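Local coordinates for 2,3-dihydroxybenzoate-AMP ligase (Bacillus subtilis, PDB 1MDB), which is an AMP-binding enzyme of the ANL superfamily, built from a large N-terminal part followed by a smaller C-terminal domain, at residues A[58-63]-A[95-100]; A[254-257]-A[263-266]; A[363-368]-A[413-418]. All blocks are in the same frame, centred on the assembly; numbering follows the deposited sequence.

Contact 1 (A[58-63]-A[95-100]); sequences TRADRL and LFRLGA
An ion pair that does without a directed hydrogen bond joins Asp61 to Arg97. Asp61 OD1 approaches Arg97 NE to 3.1 Å, yet it lies well out of the guanidinium plane, so no N-H of that group points at it. The carboxylate and guanidinium planes are tilted by 30°, and OD1 lies obliquely to the charged group, 3.5 Å from Arg97 CZ. The long side chain arrives there by bending twice: chi2 (-133°) and chi3 (-122°) both depart from staggered values and swing the guanidinium across to helix 53-70. There its NH2 passes 3.8 Å from the methyl CB of Ala60, an apolar neighbour on the same helix. Both charged groups have stronger polar partners outside the pair. Arg97 NH2 forms a salt bridge with Asp57, one turn earlier on helix 53-70, while Asp61 OD2 is paired with Arg32 of helix 27-38, whose guanidinium also comes close to Arg97 NE. Just beyond Arg97, helix 86-98 closes in a Schellman motif with Gly99 as the C-prime residue, Ala100 N reaching Leu95 O at 2.9 Å. Two arginines and two aspartates thus gather where three helices meet. Asp61, paired with both arginines, probably offsets the repulsion between them, and its pairing with Arg97 adds charge attraction without a directed bond, beside the stronger Arg97-Asp57 bridge.

Contact 2 (A[254-257]-A[263-266]); sequences VLSP and DAFP
Asp263 lays its side chain against Ser256 and Pro257, CB meeting both and the outer atoms meeting the proline. CB comes first, 3.8 Å from Ser256 OG and 4.0 Å from Pro257 CD. One bond further out, CG rests beside the proline ring, with Pro257 CB at 3.9 Å. At the tip, OD2 is in van der Waals contact with that same CB at 3.8 Å, while its polar need is met by a hydrogen bond with Ser258 OG in the connecting loop. With CG placed beside the backbone N (chi1 -75°), the carboxylate is carried past the ring obliquely. Ser256 holds its OG anti to the backbone N (chi1 -178°), 4.1 Å from Ala264 CB, and hydrogen-bonds Ser258 O. The contact belongs to a beta-alpha-beta crossover: strand 252-255 leads through a short loop into helix 261-271, and the chain then returns as the parallel strand 275-278 on the far side of strand 225-228. Ala264 accordingly packs on Leu227 of that intervening strand. No hydrogen bond spans the two segments: Ser256 OG and Asp263 OD2 touch across the contact by van der Waals contact and spend their hydrogen bonds on Ser258, consistent with polar bonds that hold the connecting loop while strand end and helix meet by shape.

Contact 3 (A[363-368]-A[413-418]); sequences SRVWDD and DIVRLT. With AMP (adenosine monophosphate), chain D; SO4 (sulfate ion), chain C.
Val365 meets Leu417 and Val415 across a four-stranded antiparallel sheet, in which strand 379-384 comes between strands 362-366 and 409-417 in the order. No backbone hydrogen bond links the two segments, and the contact rests on how the branched side chains are turned. Val365 holds CG1 anti to its backbone N (chi1 178°) and places it 3.7 Å from Val415 O. Its other methyl, CG2, takes most of the apolar contact: it lies 3.6 Å from Leu417 CG, close to the fork between CD1 and CD2. Leu417 is extended beyond CG, with CD1 continuing the chain (chi2 178°). The valine and leucine side chains run past one another, pointing opposite ways. Val415 CG2 reaches Val365 CG2 at 4.1 Å; this Val415 methyl stands between backbone N and carbonyl carbon, the crowded position, while CG1 is turned to chi1 -46°. Leu381 of strand 379-384 and Ile423 and Val425 of strand 423-428, the strands that flank it, touch Val415 as well. At one end of segment 413-418 Asp413 belongs to the adenosine monophosphate pocket: AMP O3' donates a hydrogen bond to Asp413 OD1 at 2.6 Å, and Thr411 and Arg428 bind the same carboxylate. Beyond the strand's other end a sulfate ion, probably from the crystallisation liquor, is held by Arg419 N and by Thr418, whose OG1 donates to sulfate O3 at 2.8 Å.

Overall arrangement
The three contacts follow one another along the chain without interleaving, and each belongs to a different part of the fold. Contact 1 ties helix 53-70 to helix 86-98, contact 2 joins a strand of the nine-stranded mixed sheet to the helix that follows it, and contact 3 lies within the separate four-stranded antiparallel sheet. Contacts 1 and 2 have centres 27 Å apart, with nearest atoms about 12 Å apart. Contact 3 is on the opposite side of the chain's centre from both, its centre 42 Å from contact 1 and 37 Å from contact 2. Of the three, contact 3 alone includes a residue of the adenosine monophosphate pocket; the other two join secondary-structure elements away from that residue.

Contact 1 (A[58-63]-A[95-100])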
ATOM      1  N   THR A  58      -8.891 -25.234  -5.977  1.00 31.48           N
ATOM      2  CA  THR A  58      -9.908 -26.109  -5.402  1.00 32.02           C
ATOM      3  C   THR A  58     -10.569 -25.523  -4.152  1.00 31.92           C
ATOM      4  O   THR A  58     -11.786 -25.519  -4.046  1.00 32.57           O
ATOM      5  CB  THR A  58      -9.321 -27.497  -5.050  1.00 30.58           C
ATOM      6  OG1 THR A  58      -8.844 -28.131  -6.242  1.00 31.50           O
ATOM      7  CG2 THR A  58     -10.391 -28.385  -4.414  1.00 32.56           C
ATOM      8  N   ARG A  59      -9.770 -25.036  -3.207  1.00 32.58           N
ATOM      9  CA  ARG A  59     -10.323 -24.459  -1.987  1.00 31.49           C
ATOM     10  C   ARG A  59     -11.223 -23.261  -2.303  1.00 30.71           C
ATOM     11  O   ARG A  59     -12.243 -23.060  -1.650  1.00 31.33           O
ATOM     12  CB  ARG A  59      -9.189 -24.051  -1.040  1.00 31.44           C
ATOM     13  CG  ARG A  59      -8.279 -25.223  -0.664  1.00 33.43           C
ATOM     14  CD  ARG A  59      -7.197 -24.847   0.345  1.00 33.69           C
ATOM     15  NE  ARG A  59      -7.760 -24.369   1.602  1.00 35.18           N
ATOM     16  CZ  ARG A  59      -7.465 -24.873   2.797  1.00 33.97           C
ATOM     17  NH1 ARG A  59      -6.608 -25.875   2.899  1.00 34.74           N
ATOM     18  NH2 ARG A  59      -8.025 -24.374   3.889  1.00 34.31           N
ATOM     19  N   ALA A  60     -10.848 -22.481  -3.312  1.00 29.15           N
ATOM     20  CA  ALA A  60     -11.621 -21.315  -3.723  1.00 28.22           C
ATOM     21  C   ALA A  60     -13.008 -21.716  -4.259  1.00 28.84           C
ATOM     22  O   ALA A  60     -14.014 -21.046  -3.975  1.00 25.60           O
ATOM     23  CB  ALA A  60     -10.852 -20.537  -4.785  1.00 23.99           C
ATOM     24  N   ASP A  61     -13.057 -22.795  -5.042  1.00 28.82           N
ATOM     25  CA  ASP A  61     -14.320 -23.282  -5.584  1.00 30.10           C
ATOM     26  C   ASP A  61     -15.180 -23.773  -4.436  1.00 32.19           C
ATOM     27  O   ASP A  61     -16.339 -23.372  -4.281  1.00 31.32           O
ATOM     28  CB  ASP A  61     -14.105 -24.452  -6.544  1.00 33.38           C
ATOM     29  CG  ASP A  61     -13.712 -24.013  -7.927  1.00 33.68           C
ATOM     30  OD1 ASP A  61     -14.083 -22.888  -8.320  1.00 34.39           O
ATOM     31  OD2 ASP A  61     -13.045 -24.804  -8.629  1.00 38.25           O
ATOM     32  N   ARG A  62     -14.594 -24.652  -3.633  1.00 32.34           N
ATOM     33  CA  ARG A  62     -15.297 -25.221  -2.499  1.00 33.19           C
ATOM     34  C   ARG A  62     -15.726 -24.177  -1.476  1.00 32.80           C
ATOM     35  O   ARG A  62     -16.748 -24.346  -0.808  1.00 31.57           O
ATOM     36  CB  ARG A  62     -14.431 -26.293  -1.830  1.00 33.68           C
ATOM     37  CG  ARG A  62     -14.228 -27.548  -2.682  1.00 34.47           C
ATOM     38  CD  ARG A  62     -13.372 -28.595  -1.960  1.00 32.96           C
ATOM     39  NE  ARG A  62     -13.994 -29.106  -0.739  1.00 34.35           N
ATOM     40  CZ  ARG A  62     -15.052 -29.913  -0.713  1.00 33.92           C
ATOM     41  NH1 ARG A  62     -15.613 -30.308  -1.845  1.00 31.58           N
ATOM     42  NH2 ARG A  62     -15.546 -30.332   0.447  1.00 31.35           N
ATOM     43  N   LEU A  63     -14.960 -23.093  -1.346  1.00 32.29           N
ATOM     44  CA  LEU A  63     -15.319 -22.057  -0.380  1.00 29.22           C
ATOM     45  C   LEU A  63     -16.426 -21.172  -0.946  1.00 27.38           C
ATOM     46  O   LEU A  63     -17.349 -20.783  -0.236  1.00 26.98           O
ATOM     47  CB  LEU A  63     -14.098 -21.202  -0.009  1.00 29.26           C
ATOM     48  CG  LEU A  63     -14.341 -20.070   1.004  1.00 28.51           C
ATOM     49  CD1 LEU A  63     -14.938 -20.648   2.286  1.00 28.54           C
ATOM     50  CD2 LEU A  63     -13.041 -19.344   1.318  1.00 25.36           C
ATOM     51  N   LEU A  95     -14.544 -15.249  -3.090  1.00 24.43           N
ATOM     52  CA  LEU A  95     -15.436 -14.104  -3.205  1.00 25.30           C
ATOM     53  C   LEU A  95     -15.436 -13.655  -4.658  1.00 26.67           C
ATOM     54  O   LEU A  95     -16.478 -13.323  -5.217  1.00 27.05           O
ATOM     55  CB  LEU A  95     -14.968 -12.970  -2.299  1.00 24.08           C
ATOM     56  CG  LEU A  95     -15.176 -13.244  -0.803  1.00 25.27           C
ATOM     57  CD1 LEU A  95     -14.509 -12.155   0.024  1.00 23.42           C
ATOM     58  CD2 LEU A  95     -16.680 -13.307  -0.505  1.00 25.16           C
ATOM     59  N   PHE A  96     -14.257 -13.657  -5.268  1.00 28.84           N
ATOM     60  CA  PHE A  96     -14.114 -13.269  -6.663  1.00 29.80           C
ATOM     61  C   PHE A  96     -14.974 -14.145  -7.582  1.00 31.22           C
ATOM     62  O   PHE A  96     -15.579 -13.638  -8.530  1.00 32.99           O
ATOM     63  CB  PHE A  96     -12.639 -13.361  -7.079  1.00 29.31           C
ATOM     64  CG  PHE A  96     -11.781 -12.229  -6.572  1.00 25.02           C
ATOM     65  CD1 PHE A  96     -10.398 -12.364  -6.513  1.00 22.67           C
ATOM     66  CD2 PHE A  96     -12.346 -11.017  -6.189  1.00 25.38           C
ATOM     67  CE1 PHE A  96      -9.592 -11.306  -6.085  1.00 22.79           C
ATOM     68  CE2 PHE A  96     -11.540  -9.954  -5.756  1.00 23.67           C
ATOM     69  CZ  PHE A  96     -10.168 -10.104  -5.707  1.00 21.81           C
ATOM     70  N   ARG A  97     -15.042 -15.449  -7.301  1.00 32.44           N
ATOM     71  CA  ARG A  97     -15.836 -16.360  -8.139  1.00 33.68           C
ATOM     72  C   ARG A  97     -17.339 -16.283  -7.890  1.00 34.34           C
ATOM     73  O   ARG A  97     -18.138 -16.694  -8.735  1.00 34.86           O
ATOM     74  CB  ARG A  97     -15.359 -17.808  -7.970  1.00 33.93           C
ATOM     75  CG  ARG A  97     -13.891 -18.005  -8.346  1.00 36.66           C
ATOM     76  CD  ARG A  97     -13.666 -19.206  -9.239  1.00 34.34           C
ATOM     77  NE  ARG A  97     -12.733 -20.137  -8.632  1.00 37.76           N
ATOM     78  CZ  ARG A  97     -11.591 -20.542  -9.172  1.00 34.34           C
ATOM     79  NH1 ARG A  97     -11.206 -20.105 -10.360  1.00 37.61           N
ATOM     80  NH2 ARG A  97     -10.827 -21.388  -8.509  1.00 36.53           N
ATOM     81  N   LEU A  98     -17.722 -15.758  -6.733  1.00 34.58           N
ATOM     82  CA  LEU A  98     -19.132 -15.609  -6.381  1.00 35.71           C
ATOM     83  C   LEU A  98     -19.598 -14.225  -6.802  1.00 34.94           C
ATOM     84  O   LEU A  98     -20.781 -13.906  -6.720  1.00 36.43           O
ATOM     85  CB  LEU A  98     -19.308 -15.767  -4.866  1.00 38.12           C
ATOM     86  CG  LEU A  98     -20.699 -15.562  -4.252  1.00 41.04           C
ATOM     87  CD1 LEU A  98     -21.728 -16.449  -4.954  1.00 42.25           C
ATOM     88  CD2 LEU A  98     -20.643 -15.888  -2.765  1.00 40.92           C
ATOM     89  N   GLY A  99     -18.661 -13.401  -7.255  1.00 34.49           N
ATOM     90  CA  GLY A  99     -19.013 -12.051  -7.653  1.00 34.64           C
ATOM     91  C   GLY A  99     -19.222 -11.149  -6.441  1.00 34.13           C
ATOM     92  O   GLY A  99     -19.799 -10.061  -6.554  1.00 33.80           O
ATOM     93  N   ALA A 100     -18.770 -11.609  -5.277  1.00 32.03           N
ATOM     94  CA  ALA A 100     -18.886 -10.830  -4.051  1.00 30.69           C
ATOM     95  C   ALA A 100     -17.658  -9.927  -3.945  1.00 30.07           C
ATOM     96  O   ALA A 100     -16.570 -10.272  -4.416  1.00 31.11           O
ATOM     97  CB  ALA A 100     -18.979 -11.748  -2.847  1.00 31.08           C
TER

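Contact 2 (A[254-257]-A[263-266])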
ATOM      1  N   VAL A 254       5.882 -15.990  -0.064  1.00 25.00           N
ATOM      2  CA  VAL A 254       6.228 -16.443   1.277  1.00 24.35           C
ATOM      3  C   VAL A 254       5.608 -15.450   2.241  1.00 25.35           C
ATOM      4  O   VAL A 254       5.809 -14.242   2.107  1.00 23.91           O
ATOM      5  CB  VAL A 254       7.744 -16.450   1.524  1.00 22.17           C
ATOM      6  CG1 VAL A 254       8.022 -16.949   2.920  1.00 21.84           C
ATOM      7  CG2 VAL A 254       8.448 -17.292   0.477  1.00 22.27           C
ATOM      8  N   LEU A 255       4.881 -15.947   3.233  1.00 25.77           N
ATOM      9  CA  LEU A 255       4.228 -15.061   4.185  1.00 27.15           C
ATOM     10  C   LEU A 255       4.996 -14.866   5.483  1.00 28.96           C
ATOM     11  O   LEU A 255       5.247 -15.817   6.218  1.00 29.52           O
ATOM     12  CB  LEU A 255       2.822 -15.584   4.488  1.00 26.55           C
ATOM     13  CG  LEU A 255       1.975 -15.837   3.233  1.00 23.72           C
ATOM     14  CD1 LEU A 255       0.675 -16.533   3.608  1.00 22.06           C
ATOM     15  CD2 LEU A 255       1.702 -14.517   2.535  1.00 23.47           C
ATOM     16  N   SER A 256       5.359 -13.621   5.768  1.00 28.94           N
ATOM     17  CA  SER A 256       6.081 -13.316   6.989  1.00 29.94           C
ATOM     18  C   SER A 256       5.086 -12.965   8.089  1.00 32.90           C
ATOM     19  O   SER A 256       4.102 -12.254   7.854  1.00 33.80           O
ATOM     20  CB  SER A 256       7.043 -12.143   6.770  1.00 30.22           C
ATOM     21  OG  SER A 256       7.790 -11.881   7.951  1.00 32.18           O
ATOM     22  N   PRO A 257       5.328 -13.477   9.304  1.00 33.60           N
ATOM     23  CA  PRO A 257       4.525 -13.282  10.515  1.00 34.36           C
ATOM     24  C   PRO A 257       4.376 -11.799  10.850  1.00 35.17           C
ATOM     25  O   PRO A 257       3.351 -11.364  11.390  1.00 35.32           O
ATOM     26  CB  PRO A 257       5.336 -14.008  11.585  1.00 36.18           C
ATOM     27  CG  PRO A 257       6.024 -15.091  10.813  1.00 34.23           C
ATOM     28  CD  PRO A 257       6.463 -14.379   9.570  1.00 33.89           C
ATOM     29  N   ASP A 263      11.705 -11.841  11.989  1.00 32.71           N
ATOM     30  CA  ASP A 263      10.856 -12.795  11.293  1.00 33.83           C
ATOM     31  C   ASP A 263      11.214 -12.965   9.822  1.00 32.80           C
ATOM     32  O   ASP A 263      11.277 -14.085   9.323  1.00 31.87           O
ATOM     33  CB  ASP A 263       9.382 -12.389  11.404  1.00 36.32           C
ATOM     34  CG  ASP A 263       8.802 -12.666  12.776  1.00 38.39           C
ATOM     35  OD1 ASP A 263       9.160 -13.711  13.362  1.00 38.34           O
ATOM     36  OD2 ASP A 263       7.980 -11.854  13.260  1.00 37.71           O
ATOM     37  N   ALA A 264      11.458 -11.849   9.139  1.00 32.44           N
ATOM     38  CA  ALA A 264      11.769 -11.840   7.711  1.00 30.71           C
ATOM     39  C   ALA A 264      13.132 -12.381   7.268  1.00 30.99           C
ATOM     40  O   ALA A 264      13.214 -13.102   6.274  1.00 30.17           O
ATOM     41  CB  ALA A 264      11.589 -10.423   7.164  1.00 31.45           C
ATOM     42  N   PHE A 265      14.197 -12.020   7.976  1.00 29.98           N
ATOM     43  CA  PHE A 265      15.534 -12.476   7.592  1.00 31.68           C
ATOM     44  C   PHE A 265      15.663 -13.996   7.492  1.00 30.95           C
ATOM     45  O   PHE A 265      16.083 -14.509   6.459  1.00 31.25           O
ATOM     46  CB  PHE A 265      16.584 -11.891   8.548  1.00 29.57           C
ATOM     47  CG  PHE A 265      16.911 -10.440   8.272  1.00 31.87           C
ATOM     48  CD1 PHE A 265      16.013  -9.630   7.576  1.00 29.25           C
ATOM     49  CD2 PHE A 265      18.098  -9.877   8.735  1.00 29.87           C
ATOM     50  CE1 PHE A 265      16.286  -8.283   7.344  1.00 29.46           C
ATOM     51  CE2 PHE A 265      18.384  -8.524   8.509  1.00 33.76           C
ATOM     52  CZ  PHE A 265      17.473  -7.726   7.813  1.00 31.66           C
ATOM     53  N   PRO A 266      15.297 -14.736   8.552  1.00 31.58           N
ATOM     54  CA  PRO A 266      15.412 -16.197   8.469  1.00 32.96           C
ATOM     55  C   PRO A 266      14.644 -16.715   7.254  1.00 33.46           C
ATOM     56  O   PRO A 266      15.105 -17.602   6.539  1.00 36.51           O
ATOM     57  CB  PRO A 266      14.795 -16.668   9.784  1.00 32.91           C
ATOM     58  CG  PRO A 266      15.099 -15.539  10.723  1.00 33.04           C
ATOM     59  CD  PRO A 266      14.804 -14.322   9.877  1.00 30.87           C
TER

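Contact 3 (A[363-368]-A[413-418])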
ATOM      1  N   SER A 363       0.025  11.869 -16.987  1.00 44.54           N
ATOM      2  CA  SER A 363       0.406  12.648 -15.825  1.00 46.06           C
ATOM      3  C   SER A 363       0.485  14.137 -16.141  1.00 47.21           C
ATOM      4  O   SER A 363       0.944  14.539 -17.210  1.00 46.10           O
ATOM      5  CB  SER A 363       1.759  12.172 -15.287  1.00 49.03           C
ATOM      6  OG  SER A 363       1.645  10.904 -14.663  1.00 51.43           O
ATOM      7  N   ARG A 364       0.024  14.955 -15.204  1.00 48.01           N
ATOM      8  CA  ARG A 364       0.084  16.395 -15.371  1.00 48.91           C
ATOM      9  C   ARG A 364       0.489  17.053 -14.063  1.00 48.38           C
ATOM     10  O   ARG A 364       0.073  16.626 -12.984  1.00 45.22           O
ATOM     11  CB  ARG A 364      -1.257  16.928 -15.882  1.00 51.86           C
ATOM     12  CG  ARG A 364      -1.573  16.364 -17.260  1.00 57.05           C
ATOM     13  CD  ARG A 364      -2.675  17.096 -18.000  1.00 62.23           C
ATOM     14  NE  ARG A 364      -2.872  16.506 -19.323  1.00 65.72           N
ATOM     15  CZ  ARG A 364      -3.753  16.937 -20.219  1.00 67.41           C
ATOM     16  NH1 ARG A 364      -4.533  17.972 -19.940  1.00 69.11           N
ATOM     17  NH2 ARG A 364      -3.855  16.329 -21.394  1.00 68.84           N
ATOM     18  N   VAL A 365       1.345  18.067 -14.170  1.00 46.87           N
ATOM     19  CA  VAL A 365       1.828  18.808 -13.012  1.00 46.29           C
ATOM     20  C   VAL A 365       1.282  20.230 -13.087  1.00 47.35           C
ATOM     21  O   VAL A 365       1.780  21.055 -13.858  1.00 47.25           O
ATOM     22  CB  VAL A 365       3.366  18.858 -12.987  1.00 45.17           C
ATOM     23  CG1 VAL A 365       3.842  19.672 -11.807  1.00 43.61           C
ATOM     24  CG2 VAL A 365       3.930  17.451 -12.915  1.00 44.85           C
ATOM     25  N   TRP A 366       0.255  20.510 -12.291  1.00 46.39           N
ATOM     26  CA  TRP A 366      -0.368  21.826 -12.278  1.00 47.87           C
ATOM     27  C   TRP A 366       0.061  22.711 -11.115  1.00 49.46           C
ATOM     28  O   TRP A 366       0.652  22.245 -10.146  1.00 49.46           O
ATOM     29  CB  TRP A 366      -1.888  21.694 -12.237  1.00 46.96           C
ATOM     30  CG  TRP A 366      -2.507  21.249 -13.510  1.00 47.34           C
ATOM     31  CD1 TRP A 366      -1.890  21.084 -14.716  1.00 47.63           C
ATOM     32  CD2 TRP A 366      -3.886  20.941 -13.717  1.00 47.36           C
ATOM     33  NE1 TRP A 366      -2.804  20.689 -15.664  1.00 48.68           N
ATOM     34  CE2 TRP A 366      -4.038  20.593 -15.077  1.00 47.27           C
ATOM     35  CE3 TRP A 366      -5.013  20.922 -12.882  1.00 47.20           C
ATOM     36  CZ2 TRP A 366      -5.269  20.236 -15.623  1.00 47.09           C
ATOM     37  CZ3 TRP A 366      -6.237  20.566 -13.425  1.00 46.20           C
ATOM     38  CH2 TRP A 366      -6.356  20.226 -14.784  1.00 46.63           C
ATOM     39  N   ASP A 367      -0.255  23.998 -11.230  1.00 50.58           N
ATOM     40  CA  ASP A 367       0.055  24.972 -10.194  1.00 51.04           C
ATOM     41  C   ASP A 367      -1.255  25.214  -9.450  1.00 51.80           C
ATOM     42  O   ASP A 367      -2.305  24.736  -9.874  1.00 50.59           O
ATOM     43  CB  ASP A 367       0.574  26.274 -10.822  1.00 51.90           C
ATOM     44  CG  ASP A 367      -0.492  27.008 -11.621  1.00 52.79           C
ATOM     45  OD1 ASP A 367      -1.319  26.341 -12.274  1.00 52.66           O
ATOM     46  OD2 ASP A 367      -0.496  28.255 -11.608  1.00 55.40           O
ATOM     47  N   ASP A 368      -1.195  25.955  -8.349  1.00 54.09           N
ATOM     48  CA  ASP A 368      -2.379  26.230  -7.543  1.00 55.24           C
ATOM     49  C   ASP A 368      -3.626  26.624  -8.325  1.00 56.49           C
ATOM     50  O   ASP A 368      -4.740  26.480  -7.825  1.00 57.23           O
ATOM     51  CB  ASP A 368      -2.070  27.318  -6.512  1.00 55.96           C
ATOM     52  CG  ASP A 368      -0.998  26.899  -5.531  1.00 56.65           C
ATOM     53  OD1 ASP A 368      -1.066  25.756  -5.036  1.00 57.47           O
ATOM     54  OD2 ASP A 368      -0.093  27.708  -5.243  1.00 58.44           O
ATOM     55  N   ASP A 413      -0.140  14.927  -4.258  1.00 30.01           N
ATOM     56  CA  ASP A 413       1.310  15.010  -4.126  1.00 28.56           C
ATOM     57  C   ASP A 413       1.887  16.200  -4.881  1.00 29.99           C
ATOM     58  O   ASP A 413       1.347  16.623  -5.907  1.00 29.69           O
ATOM     59  CB  ASP A 413       1.964  13.729  -4.640  1.00 28.40           C
ATOM     60  CG  ASP A 413       1.471  12.497  -3.910  1.00 28.10           C
ATOM     61  OD1 ASP A 413       0.729  11.694  -4.517  1.00 24.00           O
ATOM     62  OD2 ASP A 413       1.814  12.350  -2.721  1.00 28.50           O
ATOM     63  N   ILE A 414       2.971  16.757  -4.352  1.00 29.91           N
ATOM     64  CA  ILE A 414       3.653  17.857  -5.011  1.00 31.04           C
ATOM     65  C   ILE A 414       4.894  17.198  -5.615  1.00 33.11           C
ATOM     66  O   ILE A 414       5.713  16.610  -4.896  1.00 33.00           O
ATOM     67  CB  ILE A 414       4.091  18.962  -4.020  1.00 30.98           C
ATOM     68  CG1 ILE A 414       2.873  19.540  -3.289  1.00 31.32           C
ATOM     69  CG2 ILE A 414       4.807  20.072  -4.775  1.00 29.49           C
ATOM     70  CD1 ILE A 414       1.737  19.987  -4.199  1.00 33.37           C
ATOM     71  N   VAL A 415       5.027  17.286  -6.936  1.00 33.58           N
ATOM     72  CA  VAL A 415       6.154  16.661  -7.623  1.00 34.01           C
ATOM     73  C   VAL A 415       6.661  17.516  -8.784  1.00 36.71           C
ATOM     74  O   VAL A 415       6.087  18.557  -9.110  1.00 36.58           O
ATOM     75  CB  VAL A 415       5.735  15.294  -8.216  1.00 32.64           C
ATOM     76  CG1 VAL A 415       4.949  14.482  -7.186  1.00 28.09           C
ATOM     77  CG2 VAL A 415       4.877  15.510  -9.463  1.00 31.29           C
ATOM     78  N   ARG A 416       7.745  17.060  -9.399  1.00 38.33           N
ATOM     79  CA  ARG A 416       8.320  17.724 -10.560  1.00 40.02           C
ATOM     80  C   ARG A 416       8.634  16.576 -11.512  1.00 40.93           C
ATOM     81  O   ARG A 416       8.812  15.439 -11.071  1.00 39.91           O
ATOM     82  CB  ARG A 416       9.598  18.486 -10.191  1.00 40.94           C
ATOM     83  CG  ARG A 416      10.881  17.677 -10.297  1.00 41.77           C
ATOM     84  CD  ARG A 416      12.078  18.462  -9.790  1.00 43.86           C
ATOM     85  NE  ARG A 416      13.331  17.774 -10.084  1.00 47.90           N
ATOM     86  CZ  ARG A 416      14.223  17.419  -9.167  1.00 47.87           C
ATOM     87  NH1 ARG A 416      14.003  17.689  -7.887  1.00 48.12           N
ATOM     88  NH2 ARG A 416      15.333  16.786  -9.530  1.00 45.51           N
ATOM     89  N   LEU A 417       8.686  16.856 -12.809  1.00 41.20           N
ATOM     90  CA  LEU A 417       8.965  15.812 -13.785  1.00 42.73           C
ATOM     91  C   LEU A 417      10.373  15.902 -14.336  1.00 44.16           C
ATOM     92  O   LEU A 417      10.908  16.993 -14.538  1.00 44.26           O
ATOM     93  CB  LEU A 417       7.971  15.879 -14.945  1.00 43.14           C
ATOM     94  CG  LEU A 417       6.488  15.644 -14.656  1.00 43.45           C
ATOM     95  CD1 LEU A 417       5.700  15.808 -15.946  1.00 42.97           C
ATOM     96  CD2 LEU A 417       6.279  14.248 -14.072  1.00 44.66           C
ATOM     97  N   THR A 418      10.968  14.742 -14.577  1.00 46.12           N
ATOM     98  CA  THR A 418      12.314  14.667 -15.118  1.00 48.69           C
ATOM     99  C   THR A 418      12.239  14.651 -16.652  1.00 50.40           C
ATOM    100  O   THR A 418      11.151  14.636 -17.235  1.00 49.55           O
ATOM    101  CB  THR A 418      13.034  13.399 -14.607  1.00 48.37           C
ATOM    102  OG1 THR A 418      14.422  13.685 -14.424  1.00 51.63           O
ATOM    103  CG2 THR A 418      12.897  12.258 -15.602  1.00 48.65           C
TER
HETATM  104  P   AMP D 600      -1.702   4.456  -0.802  1.00 37.86           P
HETATM  105  O1P AMP D 600      -3.005   4.276  -1.535  1.00 35.62           O
HETATM  106  O2P AMP D 600      -1.771   4.175   0.662  1.00 36.44           O
HETATM  107  O3P AMP D 600      -0.571   3.713  -1.465  1.00 36.15           O
HETATM  108  O5' AMP D 600      -1.315   6.064  -0.814  1.00 33.19           O
HETATM  109  C5' AMP D 600      -0.791   6.733  -1.997  1.00 33.03           C
HETATM  110  C4' AMP D 600      -0.084   8.030  -1.582  1.00 35.40           C
HETATM  111  O4' AMP D 600       1.024   7.618  -0.805  1.00 35.95           O
HETATM  112  C3' AMP D 600       0.534   8.818  -2.700  1.00 35.82           C
HETATM  113  O3' AMP D 600      -0.406   9.687  -3.327  1.00 36.21           O
HETATM  114  C2' AMP D 600       1.679   9.539  -1.999  1.00 36.88           C
HETATM  115  O2' AMP D 600       1.237  10.773  -1.393  1.00 37.21           O
HETATM  116  C1' AMP D 600       2.121   8.498  -1.001  1.00 36.67           C
HETATM  117  N9  AMP D 600       3.459   7.719  -1.675  1.00 37.14           N
HETATM  118  C8  AMP D 600       3.476   6.410  -2.016  1.00 37.97           C
HETATM  119  N7  AMP D 600       4.663   6.041  -2.490  1.00 36.15           N
HETATM  120  C5  AMP D 600       5.384   7.147  -2.438  1.00 35.27           C
HETATM  121  C6  AMP D 600       6.717   7.264  -2.817  1.00 35.95           C
HETATM  122  N6  AMP D 600       7.432   6.239  -3.278  1.00 35.39           N
HETATM  123  N1  AMP D 600       7.273   8.513  -2.678  1.00 37.38           N
HETATM  124  C2  AMP D 600       6.579   9.587  -2.202  1.00 37.39           C
HETATM  125  N3  AMP D 600       5.297   9.465  -1.833  1.00 36.31           N
HETATM  126  C4  AMP D 600       4.672   8.240  -1.942  1.00 36.69           C
HETATM  127  S   SO4 C 997      15.961  16.803 -15.101  1.00 69.70           S
HETATM  128  O1  SO4 C 997      16.275  16.383 -13.721  1.00 68.20           O
HETATM  129  O2  SO4 C 997      17.093  17.574 -15.651  1.00 69.00           O
HETATM  130  O3  SO4 C 997      15.728  15.609 -15.936  1.00 68.31           O
HETATM  131  O4  SO4 C 997      14.747  17.645 -15.098  1.00 69.13           O